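Side-chain contacts in hypothetical protein (Bacteroides caccae, PDB 4M8R), which is of unknown function but joins an N-terminal Ig-like domain to a WD40-like beta-propeller domain: residues Ile79-Arg84 with Ser88-Phe93; Asp116-Gly121 with Lys160-Cys165; Val156-Thr161 with Asn221-Leu226; Asp206-Gln211 with Tyr217-Val222. All blocks are in the same frame, centred on the assembly; numbering follows the deposited sequence.

In the fold
Interaction 1 lies in the N-terminal Ig-like domain; the other three belong to the WD40-like domain. All are largely core contacts: the four touching residues of interaction 1 are buried, whereas Tyr-162 in interaction 2 and Leu-226 in interaction 3 are partly exposed. Interaction 1 is two thin methyl contacts across a sandwich interior, and interaction 4 a full hairpin zipped by backbone bonds. Interactions 2 and 3 join parts further apart in sequence, the first by aromatic and guanidinium groups, the second by carbon contacts between two loops; they share Lys-160 and Thr-161, while 3 and 4 share Asn-221 and Val-222. Arg-84 of interaction 1 bonds to Thr-161 O, tying the two domains together.

Interaction 1: Ile79-Arg84 with Ser88-Phe93; sequences IRMPYR and SRVEIF. With PO4 (phosphate ion), chain D.
Just two methyl contacts, Met-81 on Val-90 and Ile-79 on Ile-92, make up the whole meeting of 79-84 with 88-93; not one hydrogen bond crosses between them. The first involves a selenomethionine, whose chain bends at both chi2 (-55°) and chi3 (-62°), so that CE, beyond the selenium, points to strand 88-96. There it meets CG1 of Val-90 tip to tip at 4.1 Å. Val-90 offers that methyl because CG1 stands opposite its own backbone N, chi1 180°. Two residues along, Ile-79 CD1 and Ile-92 CG2 also approach end on, again at 4.1 Å.

With Ile-79 CA and Ile-92 CA 10.1 Å apart, the two residues cannot be neighbours in a sheet; they face each other across the interior of the Ig-like beta sandwich. Val-31 and Ile-33 of strand 30-36 pack on Ile-79, and Val-106 and Leu-108 of strand 99-108 on Met-81, so the paired tips are part of a wider apolar core.

The neighbours of Val-90 in strand 88-96 serve a different surface. Arg-89, extended from CG to NE, bonds through NH2 to O2 of a phosphate ion (2.8 Å), which lies at the edge of the guanidinium. Glu-91 OE1 forms a long salt bridge to the same Arg-89 NH2, 3.7 Å away. The phosphate, probably from the crystallisation liquor, is also held by Lys-105 and by Arg-213 and Asn-238 of the second subunit. Asn-238 of that subunit further bonds to Arg-89 and Glu-91.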
loop_
_atom_site.group_PDB
_atom_site.type_symbol
_atom_site.label_atom_id
_atom_site.label_comp_id
_atom_site.label_asym_id
_atom_site.label_seq_id
_atom_site.Cartn_x
_atom_site.Cartn_y
_atom_site.Cartn_z
ATOM N N ILE A 79 32.304 -19.014 -4.005
ATOM C CA ILE A 79 31.339 -17.955 -3.701
ATOM C C ILE A 79 30.530 -18.316 -2.469
ATOM O O ILE A 79 30.406 -19.490 -2.132
ATOM C CB ILE A 79 30.391 -17.682 -4.884
ATOM C CG1 ILE A 79 29.475 -18.880 -5.150
ATOM C CG2 ILE A 79 31.202 -17.348 -6.124
ATOM C CD1 ILE A 79 28.568 -18.705 -6.349
ATOM N N ARG A 80 30.011 -17.301 -1.782
ATOM C CA ARG A 80 29.203 -17.520 -0.587
ATOM C C ARG A 80 27.726 -17.375 -0.932
ATOM O O ARG A 80 27.352 -16.454 -1.640
ATOM C CB ARG A 80 29.590 -16.531 0.520
ATOM C CG ARG A 80 29.114 -16.963 1.898
ATOM C CD ARG A 80 29.699 -16.112 3.010
ATOM N NE ARG A 80 31.136 -16.334 3.197
ATOM C CZ ARG A 80 31.681 -17.384 3.823
ATOM N NH1 ARG A 80 30.923 -18.353 4.335
ATOM N NH2 ARG A 80 33.007 -17.471 3.931
HETATM N N MSE A 81 26.899 -18.293 -0.443
HETATM C CA MSE A 81 25.457 -18.231 -0.673
HETATM C C MSE A 81 24.862 -17.275 0.333
HETATM O O MSE A 81 25.193 -17.325 1.518
HETATM C CB MSE A 81 24.815 -19.614 -0.541
HETATM C CG MSE A 81 25.400 -20.660 -1.497
HETATM SE SE MSE A 81 25.311 -20.075 -3.378
HETATM C CE MSE A 81 23.364 -19.929 -3.566
ATOM N N PRO A 82 23.980 -16.374 -0.126
ATOM C CA PRO A 82 23.444 -15.329 0.742
ATOM C C PRO A 82 22.278 -15.736 1.645
ATOM O O PRO A 82 21.544 -16.685 1.350
ATOM C CB PRO A 82 22.954 -14.283 -0.255
ATOM C CG PRO A 82 22.554 -15.073 -1.449
ATOM C CD PRO A 82 23.536 -16.204 -1.524
ATOM N N TYR A 83 22.131 -14.988 2.735
ATOM C CA TYR A 83 20.959 -15.049 3.602
ATOM C C TYR A 83 19.878 -14.112 3.076
ATOM O O TYR A 83 20.087 -13.417 2.086
ATOM C CB TYR A 83 21.339 -14.637 5.032
ATOM C CG TYR A 83 22.214 -15.635 5.755
ATOM C CD1 TYR A 83 23.597 -15.610 5.612
ATOM C CD2 TYR A 83 21.655 -16.599 6.588
ATOM C CE1 TYR A 83 24.400 -16.529 6.271
ATOM C CE2 TYR A 83 22.446 -17.513 7.254
ATOM C CZ TYR A 83 23.819 -17.474 7.094
ATOM O OH TYR A 83 24.600 -18.396 7.761
ATOM N N ARG A 84 18.725 -14.125 3.739
ATOM C CA ARG A 84 17.634 -13.155 3.545
ATOM C C ARG A 84 16.768 -13.367 2.303
ATOM O O ARG A 84 15.930 -12.523 1.991
ATOM C CB ARG A 84 18.139 -11.703 3.607
ATOM C CG ARG A 84 18.881 -11.377 4.893
ATOM C CD ARG A 84 19.227 -9.905 5.016
ATOM N NE ARG A 84 19.678 -9.595 6.372
ATOM C CZ ARG A 84 20.898 -9.832 6.850
ATOM N NH1 ARG A 84 21.843 -10.378 6.092
ATOM N NH2 ARG A 84 21.177 -9.523 8.113
ATOM N N SER A 88 14.845 -20.933 -2.653
ATOM C CA SER A 88 14.883 -20.496 -4.042
ATOM C C SER A 88 15.648 -21.436 -4.949
ATOM O O SER A 88 16.653 -22.023 -4.551
ATOM C CB SER A 88 15.558 -19.131 -4.128
ATOM O OG SER A 88 14.787 -18.140 -3.486
ATOM N N ARG A 89 15.165 -21.548 -6.178
ATOM C CA ARG A 89 15.978 -22.017 -7.290
ATOM C C ARG A 89 16.923 -20.873 -7.653
ATOM O O ARG A 89 16.471 -19.785 -8.032
ATOM C CB ARG A 89 15.096 -22.368 -8.493
ATOM C CG ARG A 89 15.816 -22.462 -9.832
ATOM C CD ARG A 89 14.813 -22.703 -10.948
ATOM N NE ARG A 89 15.428 -22.837 -12.273
ATOM C CZ ARG A 89 15.641 -21.835 -13.129
ATOM N NH1 ARG A 89 15.306 -20.583 -12.833
ATOM N NH2 ARG A 89 16.199 -22.096 -14.305
ATOM N N VAL A 90 18.224 -21.120 -7.525
ATOM C CA VAL A 90 19.232 -20.103 -7.800
ATOM C C VAL A 90 20.042 -20.506 -9.021
ATOM O O VAL A 90 20.658 -21.573 -9.029
ATOM C CB VAL A 90 20.186 -19.918 -6.609
ATOM C CG1 VAL A 90 21.235 -18.856 -6.916
ATOM C CG2 VAL A 90 19.398 -19.544 -5.362
ATOM N N GLU A 91 20.036 -19.657 -10.046
ATOM C CA GLU A 91 20.889 -19.863 -11.203
ATOM C C GLU A 91 22.109 -18.966 -11.069
ATOM O O GLU A 91 21.982 -17.779 -10.752
ATOM C CB GLU A 91 20.148 -19.563 -12.502
ATOM C CG GLU A 91 20.946 -19.948 -13.741
ATOM C CD GLU A 91 20.103 -20.072 -14.995
ATOM O OE1 GLU A 91 18.921 -19.652 -14.988
ATOM O OE2 GLU A 91 20.636 -20.586 -16.003
ATOM N N ILE A 92 23.280 -19.554 -11.308
ATOM C CA ILE A 92 24.565 -18.906 -11.082
ATOM C C ILE A 92 25.212 -18.572 -12.421
ATOM O O ILE A 92 25.419 -19.456 -13.253
ATOM C CB ILE A 92 25.488 -19.826 -10.262
ATOM C CG1 ILE A 92 24.826 -20.163 -8.925
ATOM C CG2 ILE A 92 26.840 -19.174 -10.015
ATOM C CD1 ILE A 92 25.511 -21.272 -8.162
ATOM N N PHE A 93 25.525 -17.292 -12.617
ATOM C CA PHE A 93 26.064 -16.795 -13.881
ATOM C C PHE A 93 27.465 -16.225 -13.718
ATOM O O PHE A 93 27.733 -15.485 -12.774
ATOM C CB PHE A 93 25.174 -15.673 -14.427
ATOM C CG PHE A 93 23.784 -16.106 -14.772
ATOM C CD1 PHE A 93 23.492 -16.602 -16.034
ATOM C CD2 PHE A 93 22.759 -15.996 -13.846
ATOM C CE1 PHE A 93 22.208 -16.990 -16.359
ATOM C CE2 PHE A 93 21.470 -16.385 -14.164
ATOM C CZ PHE A 93 21.194 -16.883 -15.422
HETATM P P PO4 D . 16.632 -24.645 -17.011
HETATM O O1 PO4 D . 17.437 -23.425 -17.387
HETATM O O2 PO4 D . 16.098 -24.532 -15.603
HETATM O O3 PO4 D . 15.463 -24.822 -17.949
HETATM O O4 PO4 D . 17.556 -25.832 -17.093
#

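Interaction 2: Asp116-Gly121 with Lys160-Cys165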
loop_
_atom_site.group_PDB
_atom_site.type_symbol
_atom_site.label_atom_id
_atom_site.label_comp_id
_atom_site.label_asym_id
_atom_site.label_seq_id
_atom_site.Cartn_x
_atom_site.Cartn_y
_atom_site.Cartn_z
ATOM N N ASP A 116 10.459 -11.307 14.791
ATOM C CA ASP A 116 10.118 -10.940 16.169
ATOM C C ASP A 116 11.218 -10.087 16.797
ATOM O O ASP A 116 12.406 -10.357 16.615
ATOM C CB ASP A 116 9.853 -12.178 17.040
ATOM C CG ASP A 116 11.092 -13.047 17.238
ATOM O OD1 ASP A 116 11.639 -13.538 16.227
ATOM O OD2 ASP A 116 11.507 -13.251 18.403
ATOM N N PHE A 117 10.813 -9.062 17.542
ATOM C CA PHE A 117 11.763 -8.166 18.181
ATOM C C PHE A 117 12.430 -8.825 19.378
ATOM O O PHE A 117 11.770 -9.455 20.186
ATOM C CB PHE A 117 11.087 -6.850 18.588
ATOM C CG PHE A 117 11.103 -5.820 17.503
ATOM C CD1 PHE A 117 10.097 -5.781 16.552
ATOM C CD2 PHE A 117 12.151 -4.912 17.412
ATOM C CE1 PHE A 117 10.122 -4.847 15.533
ATOM C CE2 PHE A 117 12.185 -3.972 16.396
ATOM C CZ PHE A 117 11.170 -3.942 15.453
ATOM N N ARG A 118 13.746 -8.660 19.470
ATOM C CA ARG A 118 14.558 -9.270 20.519
ATOM C C ARG A 118 15.461 -8.211 21.142
ATOM O O ARG A 118 15.881 -7.268 20.468
ATOM C CB ARG A 118 15.393 -10.406 19.925
ATOM C CG ARG A 118 14.544 -11.503 19.299
ATOM C CD ARG A 118 15.354 -12.592 18.621
ATOM N NE ARG A 118 14.474 -13.595 18.030
ATOM C CZ ARG A 118 14.883 -14.660 17.342
ATOM N NH1 ARG A 118 16.178 -14.888 17.154
ATOM N NH2 ARG A 118 13.992 -15.510 16.842
ATOM N N LEU A 119 15.743 -8.358 22.432
ATOM C CA LEU A 119 16.546 -7.381 23.156
ATOM C C LEU A 119 17.987 -7.874 23.278
ATOM O O LEU A 119 18.225 -9.018 23.685
ATOM C CB LEU A 119 15.954 -7.141 24.544
ATOM C CG LEU A 119 16.537 -5.969 25.324
ATOM C CD1 LEU A 119 16.192 -4.640 24.671
ATOM C CD2 LEU A 119 16.033 -6.012 26.757
ATOM N N TYR A 120 18.935 -7.006 22.928
ATOM C CA TYR A 120 20.354 -7.342 22.941
ATOM C C TYR A 120 21.117 -6.378 23.837
ATOM O O TYR A 120 20.858 -5.180 23.820
ATOM C CB TYR A 120 20.928 -7.269 21.526
ATOM C CG TYR A 120 20.258 -8.188 20.534
ATOM C CD1 TYR A 120 19.083 -7.812 19.892
ATOM C CD2 TYR A 120 20.800 -9.434 20.232
ATOM C CE1 TYR A 120 18.464 -8.652 18.984
ATOM C CE2 TYR A 120 20.189 -10.283 19.324
ATOM C CZ TYR A 120 19.020 -9.887 18.704
ATOM O OH TYR A 120 18.411 -10.728 17.799
ATOM N N GLY A 121 22.062 -6.904 24.610
ATOM C CA GLY A 121 22.898 -6.086 25.489
ATOM C C GLY A 121 24.358 -6.097 25.067
ATOM O O GLY A 121 24.852 -7.100 24.543
ATOM N N LYS A 160 14.037 -4.888 10.535
ATOM C CA LYS A 160 14.112 -5.923 9.489
ATOM C C LYS A 160 15.505 -6.208 8.944
ATOM O O LYS A 160 15.652 -7.093 8.113
ATOM C CB LYS A 160 13.148 -5.640 8.333
ATOM C CG LYS A 160 11.702 -5.471 8.764
ATOM C CD LYS A 160 10.814 -5.197 7.567
ATOM C CE LYS A 160 9.363 -5.053 7.984
ATOM N NZ LYS A 160 8.521 -4.652 6.825
ATOM N N THR A 161 16.525 -5.494 9.402
ATOM C CA THR A 161 17.886 -5.729 8.921
ATOM C C THR A 161 18.569 -6.916 9.588
ATOM O O THR A 161 19.558 -7.425 9.070
ATOM C CB THR A 161 18.772 -4.487 9.114
ATOM O OG1 THR A 161 18.788 -4.114 10.496
ATOM C CG2 THR A 161 18.245 -3.341 8.277
ATOM N N TYR A 162 18.032 -7.357 10.721
ATOM C CA TYR A 162 18.613 -8.451 11.521
ATOM C C TYR A 162 20.102 -8.222 11.757
ATOM O O TYR A 162 20.947 -9.050 11.406
ATOM C CB TYR A 162 18.342 -9.835 10.898
ATOM C CG TYR A 162 18.510 -10.982 11.882
ATOM C CD1 TYR A 162 17.747 -11.046 13.046
ATOM C CD2 TYR A 162 19.412 -12.014 11.638
ATOM C CE1 TYR A 162 17.890 -12.090 13.947
ATOM C CE2 TYR A 162 19.561 -13.067 12.535
ATOM C CZ TYR A 162 18.797 -13.098 13.688
ATOM O OH TYR A 162 18.937 -14.138 14.580
ATOM N N GLY A 163 20.390 -7.072 12.358
ATOM C CA GLY A 163 21.733 -6.708 12.763
ATOM C C GLY A 163 21.712 -5.350 13.437
ATOM O O GLY A 163 20.647 -4.739 13.570
ATOM N N LEU A 164 22.884 -4.872 13.850
ATOM C CA LEU A 164 22.984 -3.638 14.624
ATOM C C LEU A 164 23.890 -2.623 13.965
ATOM O O LEU A 164 24.961 -2.965 13.469
ATOM C CB LEU A 164 23.515 -3.930 16.023
ATOM C CG LEU A 164 22.696 -4.905 16.864
ATOM C CD1 LEU A 164 23.435 -5.257 18.147
ATOM C CD2 LEU A 164 21.322 -4.336 17.173
ATOM N N CYS A 165 23.446 -1.370 13.968
ATOM C CA CYS A 165 24.256 -0.254 13.515
ATOM C C CYS A 165 24.818 0.470 14.734
ATOM O O CYS A 165 24.187 0.506 15.785
ATOM C CB CYS A 165 23.420 0.706 12.668
ATOM S SG CYS A 165 22.763 -0.033 11.148
#
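Tyr-162 lies across the ends of Arg-118 and Tyr-120, turned steeply against both. Its CG stands opposite the backbone N (chi1 -161°), which carries the ring over to 116-121. The ring plane makes 81° with the guanidinium of Arg-118, and the two groups meet obliquely, NH1 lying 3.8 Å from the Tyr-162 OH, too far for a hydrogen bond. The long axis of Tyr-120 crosses that of Tyr-162 at about a right angle, so that the Tyr-120 OH points at CE1 of Tyr-162 from 4.1 Å.

Arg-118 is held from its own segment, by Asp-116 just ahead of the strand. NE bonds to OD2 of Asp-116 at 3.0 Å almost dead straight (179°), in the guanidinium plane and on the syn side of the carboxylate; NH2 adds a weak bond to OD1. A leucine at Arg-118 would probably leave Asp-116 without its charged mate and open a gap beside the Tyr-162 hydroxyl.

Strand 118-123 pairs with the C-terminal strand 419-422, consistent with the ring closure of a beta-propeller, and strand 163-170 belongs to the following four-stranded sheet, so the contact probably bridges neighbouring blades. Leu-164 extends the join, packing on Val-420 and Ala-422. The two segments thus meet only through loose van der Waals contacts of the Tyr-162 ring and hydroxyl; Phe-181 supplies the ring stacking, flat on Tyr-120 and edge-to-face with Tyr-162, while the salt bridge holds the guanidinium in place.

Interaction 3: Val156-Thr161 with Asn221-Leu226; sequences VNLQKT and NVSAGL. With EDO (1,2-ethanediol), chain G.
Leu-158 is the first residue of 156-161 to meet the other loop: CD2 lies 3.8 Å from CB of Ser-223. Its CG stands opposite the backbone N (chi1 177°), which sends the branch toward 221-226. The carbonyl of Leu-158 opens a type II beta turn that runs through Gln-159 and Lys-160 and closes at Thr-161. That oxygen is gripped twice, by Thr-161 N at 3.1 Å and, in the carbonyl plane, by Thr-161 OG1 at 2.6 Å. The hydroxyl being so engaged, CG2 of Thr-161 faces CD1 of Leu-226 at 4.4 Å. A valine at Thr-161 would probably cost the Leu-158 oxygen its second donor and let the turn close less firmly.

Opposite, Asn-221 OD1 accepts from Ser-223 N (3.0 Å), making an Asx turn, and from Ala-224 N, extending it to an Asx motif; Ser-223 OG bonds to Ile-207 N. An ethanediol, probably from the crystallisation liquor, bonds weakly to Leu-226 O. With the Leu-158 oxygen, the Thr-161 hydroxyl, Asn-221 OD1 and Ser-223 OG all engaged elsewhere, what these loops of the WD40-like domain present to each other is mainly carbon.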
loop_
_atom_site.group_PDB
_atom_site.type_symbol
_atom_site.label_atom_id
_atom_site.label_comp_id
_atom_site.label_asym_id
_atom_site.label_seq_id
_atom_site.Cartn_x
_atom_site.Cartn_y
_atom_site.Cartn_z
ATOM N N VAL A 156 22.107 0.858 17.604
ATOM C CA VAL A 156 20.710 0.966 17.207
ATOM C C VAL A 156 20.381 -0.081 16.158
ATOM O O VAL A 156 21.273 -0.728 15.611
ATOM C CB VAL A 156 20.400 2.354 16.614
ATOM C CG1 VAL A 156 20.614 3.436 17.654
ATOM C CG2 VAL A 156 21.258 2.629 15.386
ATOM N N ASN A 157 19.093 -0.230 15.871
ATOM C CA ASN A 157 18.627 -1.186 14.880
ATOM C C ASN A 157 17.771 -0.503 13.838
ATOM O O ASN A 157 16.960 0.355 14.161
ATOM C CB ASN A 157 17.805 -2.279 15.554
ATOM C CG ASN A 157 17.037 -3.141 14.556
ATOM O OD1 ASN A 157 15.809 -3.079 14.486
ATOM N ND2 ASN A 157 17.758 -3.955 13.783
ATOM N N LEU A 158 17.971 -0.871 12.578
ATOM C CA LEU A 158 17.019 -0.535 11.536
ATOM C C LEU A 158 16.130 -1.744 11.359
ATOM O O LEU A 158 16.613 -2.828 11.057
ATOM C CB LEU A 158 17.727 -0.198 10.228
ATOM C CG LEU A 158 16.799 0.103 9.048
ATOM C CD1 LEU A 158 15.844 1.243 9.371
ATOM C CD2 LEU A 158 17.630 0.423 7.816
ATOM N N GLN A 159 14.829 -1.565 11.545
ATOM C CA GLN A 159 13.918 -2.696 11.553
ATOM C C GLN A 159 14.093 -3.576 10.313
ATOM O O GLN A 159 14.297 -3.077 9.208
ATOM C CB GLN A 159 12.462 -2.243 11.702
ATOM C CG GLN A 159 11.946 -1.324 10.604
ATOM C CD GLN A 159 10.430 -1.167 10.620
ATOM O OE1 GLN A 159 9.734 -1.760 11.452
ATOM N NE2 GLN A 159 9.909 -0.367 9.689
ATOM N N LYS A 160 14.037 -4.888 10.535
ATOM C CA LYS A 160 14.112 -5.923 9.489
ATOM C C LYS A 160 15.505 -6.208 8.944
ATOM O O LYS A 160 15.652 -7.093 8.113
ATOM C CB LYS A 160 13.148 -5.640 8.333
ATOM C CG LYS A 160 11.702 -5.471 8.764
ATOM C CD LYS A 160 10.814 -5.197 7.567
ATOM C CE LYS A 160 9.363 -5.053 7.984
ATOM N NZ LYS A 160 8.521 -4.652 6.825
ATOM N N THR A 161 16.525 -5.494 9.402
ATOM C CA THR A 161 17.886 -5.729 8.921
ATOM C C THR A 161 18.569 -6.916 9.588
ATOM O O THR A 161 19.558 -7.425 9.070
ATOM C CB THR A 161 18.772 -4.487 9.114
ATOM O OG1 THR A 161 18.788 -4.114 10.496
ATOM C CG2 THR A 161 18.245 -3.341 8.277
ATOM N N ASN A 221 22.522 9.932 4.918
ATOM C CA ASN A 221 21.823 8.667 5.049
ATOM C C ASN A 221 22.845 7.552 4.938
ATOM O O ASN A 221 23.469 7.387 3.898
ATOM C CB ASN A 221 20.780 8.512 3.952
ATOM C CG ASN A 221 19.947 7.259 4.119
ATOM O OD1 ASN A 221 20.465 6.195 4.456
ATOM N ND2 ASN A 221 18.647 7.384 3.903
ATOM N N VAL A 222 23.007 6.777 6.004
ATOM C CA VAL A 222 24.036 5.739 6.039
ATOM C C VAL A 222 23.464 4.337 6.074
ATOM O O VAL A 222 24.210 3.379 6.226
ATOM C CB VAL A 222 25.008 5.937 7.226
ATOM C CG1 VAL A 222 25.713 7.267 7.093
ATOM C CG2 VAL A 222 24.292 5.847 8.567
ATOM N N SER A 223 22.146 4.209 5.946
ATOM C CA SER A 223 21.517 2.892 5.924
ATOM C C SER A 223 21.036 2.479 4.527
ATOM O O SER A 223 20.646 1.331 4.327
ATOM C CB SER A 223 20.357 2.842 6.919
ATOM O OG SER A 223 19.330 3.750 6.563
ATOM N N ALA A 224 21.074 3.402 3.565
ATOM C CA ALA A 224 20.611 3.116 2.196
ATOM C C ALA A 224 21.250 1.868 1.560
ATOM O O ALA A 224 20.592 1.165 0.795
ATOM C CB ALA A 224 20.833 4.322 1.304
ATOM N N GLY A 225 22.514 1.593 1.882
ATOM C CA GLY A 225 23.201 0.382 1.408
ATOM C C GLY A 225 22.641 -0.922 1.966
ATOM O O GLY A 225 22.788 -1.975 1.356
ATOM N N LEU A 226 21.997 -0.858 3.128
ATOM C CA LEU A 226 21.344 -2.027 3.710
ATOM C C LEU A 226 19.957 -2.275 3.129
ATOM O O LEU A 226 19.528 -3.420 3.018
ATOM C CB LEU A 226 21.204 -1.858 5.220
ATOM C CG LEU A 226 22.498 -1.678 6.013
ATOM C CD1 LEU A 226 22.163 -1.432 7.474
ATOM C CD2 LEU A 226 23.405 -2.889 5.868
HETATM C C1 EDO G . 19.043 -5.906 5.355
HETATM O O1 EDO G . 17.862 -5.761 4.553
HETATM C C2 EDO G . 20.220 -6.364 4.504
HETATM O O2 EDO G . 21.393 -6.332 5.316
#

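Interaction 4: Asp206-Gln211 with Tyr217-Val222; sequences DIAAIQ and YSLYNV
Ala-209 and Tyr-220 exchange two backbone hydrogen bonds, each 2.8 Å between N and O, and Gln-211 and Ser-218 exchange another two; these are the hydrogen-bonded antiparallel pairs. Ala-208 with Asn-221 and Ile-210 with Leu-219 are the non-hydrogen-bonded ones. Beyond the strands, Val-222 N still reaches Ile-207 O at 3.1 Å.

Among the polar side chains, Asn-221 ND2 gives a bond of 3.0 Å to OD2 of Asp-206, arriving from above the carboxylate with the two flat groups 83° apart. Gln-211 has CG beside its backbone N (chi1 -60°) and an extended chain beyond, which lays OE1 over one face of the Tyr-220 ring, 3.3 Å from CG, its amide also steeply turned to the ring. The long reach of Gln-211 is settled at the far end, where NE2 bonds to Ser-190 and Thr-196.

Apolar contacts fall on both faces of the pair. With Asn-221 go Ala-208, Ile-210 and Leu-219: Leu-219 CD1 lies 3.9 Å from CB of Ala-208 and near Ile-210 CG1, and Phe-264 adds to this layer. On the other face, with Gln-211 and Tyr-220, Ala-209 CB meets Val-222 CG1 at 3.8 Å. At the turn end, CG2 of Ile-210 packs at 3.8 Å against CB of Tyr-217.

Strands 208-212 and 217-221 form a beta hairpin, the middle pair of an antiparallel meander with 196-201 and 239-240, as expected of a blade in a WD40-like beta-propeller.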
loop_
_atom_site.group_PDB
_atom_site.type_symbol
_atom_site.label_atom_id
_atom_site.label_comp_id
_atom_site.label_asym_id
_atom_site.label_seq_id
_atom_site.Cartn_x
_atom_site.Cartn_y
_atom_site.Cartn_z
ATOM N N ASP A 206 14.987 4.847 8.117
ATOM C CA ASP A 206 16.371 5.143 7.734
ATOM C C ASP A 206 17.196 5.489 8.965
ATOM O O ASP A 206 16.661 5.997 9.948
ATOM C CB ASP A 206 16.430 6.310 6.740
ATOM C CG ASP A 206 15.718 6.006 5.425
ATOM O OD1 ASP A 206 14.486 6.233 5.342
ATOM O OD2 ASP A 206 16.390 5.553 4.469
ATOM N N ILE A 207 18.489 5.188 8.909
ATOM C CA ILE A 207 19.434 5.643 9.914
ATOM C C ILE A 207 20.255 6.744 9.273
ATOM O O ILE A 207 20.846 6.544 8.208
ATOM C CB ILE A 207 20.418 4.543 10.363
ATOM C CG1 ILE A 207 19.687 3.265 10.780
ATOM C CG2 ILE A 207 21.294 5.057 11.499
ATOM C CD1 ILE A 207 18.823 3.398 12.009
ATOM N N ALA A 208 20.286 7.904 9.918
ATOM C CA ALA A 208 21.077 9.024 9.433
ATOM C C ALA A 208 22.341 9.152 10.257
ATOM O O ALA A 208 22.491 8.502 11.283
ATOM C CB ALA A 208 20.268 10.312 9.496
ATOM N N ALA A 209 23.260 9.991 9.798
ATOM C CA ALA A 209 24.453 10.298 10.571
ATOM C C ALA A 209 24.919 11.716 10.277
ATOM O O ALA A 209 24.827 12.181 9.141
ATOM C CB ALA A 209 25.557 9.301 10.263
ATOM N N ILE A 210 25.393 12.403 11.311
ATOM C CA ILE A 210 25.984 13.720 11.151
ATOM C C ILE A 210 27.488 13.508 10.994
ATOM O O ILE A 210 28.142 12.984 11.891
ATOM C CB ILE A 210 25.664 14.632 12.351
ATOM C CG1 ILE A 210 24.145 14.802 12.486
ATOM C CG2 ILE A 210 26.318 15.991 12.176
ATOM C CD1 ILE A 210 23.686 15.364 13.816
ATOM N N GLN A 211 28.023 13.893 9.840
ATOM C CA GLN A 211 29.415 13.610 9.507
ATOM C C GLN A 211 30.104 14.825 8.924
ATOM O O GLN A 211 29.456 15.700 8.352
ATOM C CB GLN A 211 29.502 12.471 8.500
ATOM C CG GLN A 211 28.904 11.167 8.986
ATOM C CD GLN A 211 29.100 10.053 7.981
ATOM O OE1 GLN A 211 28.624 10.137 6.847
ATOM N NE2 GLN A 211 29.798 8.998 8.389
ATOM N N TYR A 217 29.894 20.097 9.224
ATOM C CA TYR A 217 29.132 18.863 9.336
ATOM C C TYR A 217 27.864 18.881 8.490
ATOM O O TYR A 217 27.188 19.902 8.389
ATOM C CB TYR A 217 28.789 18.601 10.804
ATOM C CG TYR A 217 30.008 18.267 11.628
ATOM C CD1 TYR A 217 30.476 16.963 11.702
ATOM C CD2 TYR A 217 30.712 19.258 12.308
ATOM C CE1 TYR A 217 31.603 16.646 12.439
ATOM C CE2 TYR A 217 31.840 18.951 13.051
ATOM C CZ TYR A 217 32.280 17.642 13.110
ATOM O OH TYR A 217 33.397 17.312 13.837
ATOM N N SER A 218 27.562 17.736 7.883
ATOM C CA SER A 218 26.358 17.556 7.075
ATOM C C SER A 218 25.599 16.323 7.530
ATOM O O SER A 218 26.142 15.470 8.230
ATOM C CB SER A 218 26.714 17.390 5.598
ATOM O OG SER A 218 27.230 18.589 5.058
ATOM N N LEU A 219 24.340 16.235 7.118
ATOM C CA LEU A 219 23.488 15.110 7.469
ATOM C C LEU A 219 23.515 14.088 6.337
ATOM O O LEU A 219 23.320 14.445 5.181
ATOM C CB LEU A 219 22.062 15.599 7.713
ATOM C CG LEU A 219 21.056 14.563 8.210
ATOM C CD1 LEU A 219 21.466 14.019 9.569
ATOM C CD2 LEU A 219 19.671 15.185 8.270
ATOM N N TYR A 220 23.761 12.829 6.682
ATOM C CA TYR A 220 23.902 11.749 5.708
ATOM C C TYR A 220 22.905 10.635 5.977
ATOM O O TYR A 220 22.517 10.403 7.118
ATOM C CB TYR A 220 25.290 11.114 5.804
ATOM C CG TYR A 220 26.432 11.907 5.209
ATOM C CD1 TYR A 220 26.929 13.036 5.849
ATOM C CD2 TYR A 220 27.048 11.492 4.031
ATOM C CE1 TYR A 220 27.990 13.747 5.315
ATOM C CE2 TYR A 220 28.110 12.195 3.491
ATOM C CZ TYR A 220 28.579 13.316 4.135
ATOM O OH TYR A 220 29.627 14.009 3.588
ATOM N N ASN A 221 22.522 9.932 4.918
ATOM C CA ASN A 221 21.823 8.667 5.049
ATOM C C ASN A 221 22.845 7.552 4.938
ATOM O O ASN A 221 23.469 7.387 3.898
ATOM C CB ASN A 221 20.780 8.512 3.952
ATOM C CG ASN A 221 19.947 7.259 4.119
ATOM O OD1 ASN A 221 20.465 6.195 4.456
ATOM N ND2 ASN A 221 18.647 7.384 3.903
ATOM N N VAL A 222 23.007 6.777 6.004
ATOM C CA VAL A 222 24.036 5.739 6.039
ATOM C C VAL A 222 23.464 4.337 6.074
ATOM O O VAL A 222 24.210 3.379 6.226
ATOM C CB VAL A 222 25.008 5.937 7.226
ATOM C CG1 VAL A 222 25.713 7.267 7.093
ATOM C CG2 VAL A 222 24.292 5.847 8.567
#